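Local coordinates for methylglyoxal reductase (NADPH-dependent) (Candida albicans SC5314, PDB 6KWS), which probably reduces methylglyoxal using NADPH, and is a dihydroflavonol-4-reductase-like enzyme of the extended short-chain dehydrogenase/reductase type, at residues I5-T10 against K76-L81. The protein carries 1 engineered substitution. Sequence-based numbering, arbitrary orientation.
Sequences IVSGAT and KVFLHL
The backbone of Ile5 bonds to the two residues flanking Phe78, as in a parallel bridge: Ile5 N donates to Val77 O at 3.0 Å, and Ile5 O accepts from Leu79 N at 2.8 Å. With CG1 beside the backbone N (chi1 -52°), Ile5 sets CG2 anti to that N, and CG2 meets Phe78 CE2 obliquely at 4.0 Å. Val6 turns to the other face of the sheet, where its CG2 rests against Leu79 CD1 at 3.8 Å. Ser7 N closes the ladder on Leu79 O at 3.1 Å. Ser7 OG, held between the backbone N and the carbonyl carbon (chi1 63°), lies at the edge of the His80 ring, hydrogen-bonded to ND1 at 2.9 Å; it also accepts from Leu81 N at 3.0 Å in a bent bond, and pairs with Ala82 N, so it binds three consecutive residues where strand 75-80 ends. Gly8, at positive phi, opens the loop into helix 12-23, consistent with the glycine-rich dinucleotide-binding turn of a Rossmann fold; Thr10 and Leu81 bind NADPH, absent from this chain. The two strands lie between strands 27-32 and 120-124, with helices 12-23 and 240-252 on the Val6 and Leu79 side and Phe65, edge-to-face with Phe78, on the other.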
ATOM      1  N   ILE A   5     -15.174   5.060   6.874  1.00 41.96           N
ATOM      2  CA  ILE A   5     -14.579   3.992   7.673  1.00 41.53           C
ATOM      3  C   ILE A   5     -13.257   3.571   7.044  1.00 42.04           C
ATOM      4  O   ILE A   5     -13.187   3.300   5.839  1.00 39.42           O
ATOM      5  CB  ILE A   5     -15.514   2.783   7.802  1.00 39.99           C
ATOM      6  CG1 ILE A   5     -16.893   3.217   8.284  1.00 46.28           C
ATOM      7  CG2 ILE A   5     -14.906   1.771   8.764  1.00 38.49           C
ATOM      8  CD1 ILE A   5     -17.856   2.050   8.470  1.00 42.41           C
ATOM      9  N   VAL A   6     -12.213   3.489   7.863  1.00 37.22           N
ATOM     10  CA  VAL A   6     -10.891   3.098   7.412  1.00 36.30           C
ATOM     11  C   VAL A   6     -10.437   1.945   8.289  1.00 38.26           C
ATOM     12  O   VAL A   6     -10.302   2.104   9.507  1.00 43.31           O
ATOM     13  CB  VAL A   6      -9.892   4.264   7.487  1.00 37.22           C
ATOM     14  CG1 VAL A   6      -8.497   3.773   7.112  1.00 39.18           C
ATOM     15  CG2 VAL A   6     -10.334   5.451   6.578  1.00 30.79           C
ATOM     16  N   SER A   7     -10.203   0.788   7.685  1.00 37.87           N
ATOM     17  CA  SER A   7      -9.722  -0.356   8.440  1.00 40.20           C
ATOM     18  C   SER A   7      -8.205  -0.344   8.518  1.00 41.66           C
ATOM     19  O   SER A   7      -7.524   0.105   7.592  1.00 40.04           O
ATOM     20  CB  SER A   7     -10.181  -1.666   7.807  1.00 42.46           C
ATOM     21  OG  SER A   7      -9.617  -1.791   6.515  1.00 43.74           O
ATOM     22  N   GLY A   8      -7.679  -0.867   9.629  1.00 39.50           N
ATOM     23  CA  GLY A   8      -6.246  -0.917   9.840  1.00 39.02           C
ATOM     24  C   GLY A   8      -5.637   0.470   9.904  1.00 46.62           C
ATOM     25  O   GLY A   8      -4.626   0.745   9.246  1.00 44.40           O
ATOM     26  N   ALA A   9      -6.241   1.349  10.714  1.00 44.05           N
ATOM     27  CA  ALA A   9      -5.961   2.778  10.666  1.00 37.55           C
ATOM     28  C   ALA A   9      -4.574   3.159  11.181  1.00 46.58           C
ATOM     29  O   ALA A   9      -4.147   4.305  10.964  1.00 43.37           O
ATOM     30  CB  ALA A   9      -7.021   3.526  11.458  1.00 38.82           C
ATOM     31  N   THR A  10      -3.862   2.252  11.860  1.00 44.82           N
ATOM     32  CA  THR A  10      -2.491   2.532  12.270  1.00 42.78           C
ATOM     33  C   THR A  10      -1.448   2.060  11.262  1.00 41.41           C
ATOM     34  O   THR A  10      -0.255   2.279  11.498  1.00 39.80           O
ATOM     35  CB  THR A  10      -2.188   1.867  13.599  1.00 43.79           C
ATOM     36  OG1 THR A  10      -2.635   0.515  13.524  1.00 54.57           O
ATOM     37  CG2 THR A  10      -2.924   2.570  14.720  1.00 48.54           C
ATOM     38  N   LYS A  76     -20.717   6.376   4.385  1.00 46.11           N
ATOM     39  CA  LYS A  76     -20.906   6.307   2.945  1.00 50.78           C
ATOM     40  C   LYS A  76     -19.751   5.635   2.217  1.00 51.00           C
ATOM     41  O   LYS A  76     -19.950   5.127   1.107  1.00 53.03           O
ATOM     42  CB  LYS A  76     -21.100   7.712   2.373  1.00 53.77           C
ATOM     43  CG  LYS A  76     -22.267   8.461   2.997  1.00 67.41           C
ATOM     44  CD  LYS A  76     -23.408   8.594   2.002  1.00 70.30           C
ATOM     45  CE  LYS A  76     -24.694   9.097   2.656  1.00 71.79           C
ATOM     46  NZ  LYS A  76     -25.016  10.497   2.255  1.00 71.88           N
ATOM     47  N   VAL A  77     -18.558   5.635   2.803  1.00 46.48           N
ATOM     48  CA  VAL A  77     -17.353   5.135   2.159  1.00 42.88           C
ATOM     49  C   VAL A  77     -16.691   4.139   3.091  1.00 42.61           C
ATOM     50  O   VAL A  77     -16.601   4.379   4.301  1.00 43.56           O
ATOM     51  CB  VAL A  77     -16.372   6.274   1.822  1.00 41.59           C
ATOM     52  CG1 VAL A  77     -15.087   5.699   1.283  1.00 43.43           C
ATOM     53  CG2 VAL A  77     -16.972   7.220   0.812  1.00 40.89           C
ATOM     54  N   PHE A  78     -16.219   3.031   2.534  1.00 37.34           N
ATOM     55  CA  PHE A  78     -15.408   2.079   3.282  1.00 41.23           C
ATOM     56  C   PHE A  78     -14.054   1.937   2.589  1.00 42.21           C
ATOM     57  O   PHE A  78     -13.960   1.332   1.513  1.00 42.22           O
ATOM     58  CB  PHE A  78     -16.113   0.731   3.397  1.00 42.26           C
ATOM     59  CG  PHE A  78     -15.426  -0.252   4.330  1.00 45.32           C
ATOM     60  CD1 PHE A  78     -14.272  -0.918   3.940  1.00 39.74           C
ATOM     61  CD2 PHE A  78     -15.964  -0.539   5.577  1.00 40.97           C
ATOM     62  CE1 PHE A  78     -13.660  -1.825   4.784  1.00 38.28           C
ATOM     63  CE2 PHE A  78     -15.360  -1.456   6.420  1.00 41.87           C
ATOM     64  CZ  PHE A  78     -14.209  -2.099   6.023  1.00 41.92           C
ATOM     65  N   LEU A  79     -13.005   2.483   3.211  1.00 39.31           N
ATOM     66  CA  LEU A  79     -11.629   2.332   2.745  1.00 38.69           C
ATOM     67  C   LEU A  79     -11.000   1.136   3.451  1.00 39.93           C
ATOM     68  O   LEU A  79     -10.744   1.186   4.657  1.00 44.52           O
ATOM     69  CB  LEU A  79     -10.819   3.589   3.024  1.00 38.14           C
ATOM     70  CG  LEU A  79     -11.350   4.885   2.436  1.00 37.05           C
ATOM     71  CD1 LEU A  79     -10.408   6.010   2.777  1.00 31.81           C
ATOM     72  CD2 LEU A  79     -11.475   4.741   0.961  1.00 39.34           C
ATOM     73  N   HIS A  80     -10.726   0.078   2.708  1.00 37.73           N
ATOM     74  CA  HIS A  80     -10.202  -1.156   3.286  1.00 39.35           C
ATOM     75  C   HIS A  80      -8.686  -1.155   3.097  1.00 39.99           C
ATOM     76  O   HIS A  80      -8.182  -1.351   1.989  1.00 42.28           O
ATOM     77  CB  HIS A  80     -10.875  -2.355   2.627  1.00 38.03           C
ATOM     78  CG  HIS A  80     -10.459  -3.677   3.183  1.00 38.77           C
ATOM     79  ND1 HIS A  80     -10.212  -3.879   4.522  1.00 41.88           N
ATOM     80  CD2 HIS A  80     -10.252  -4.870   2.576  1.00 41.15           C
ATOM     81  CE1 HIS A  80      -9.863  -5.138   4.718  1.00 44.43           C
ATOM     82  NE2 HIS A  80      -9.882  -5.762   3.553  1.00 43.99           N
ATOM     83  N   LEU A  81      -7.949  -0.902   4.168  1.00 39.80           N
ATOM     84  CA  LEU A  81      -6.500  -0.900   4.075  1.00 38.98           C
ATOM     85  C   LEU A  81      -5.834  -1.965   4.929  1.00 41.92           C
ATOM     86  O   LEU A  81      -4.628  -2.185   4.767  1.00 45.98           O
ATOM     87  CB  LEU A  81      -5.938   0.473   4.466  1.00 39.15           C
ATOM     88  CG  LEU A  81      -6.639   1.704   3.891  1.00 44.92           C
ATOM     89  CD1 LEU A  81      -5.760   2.899   4.032  1.00 45.26           C
ATOM     90  CD2 LEU A  81      -6.978   1.530   2.444  1.00 47.31           C
TER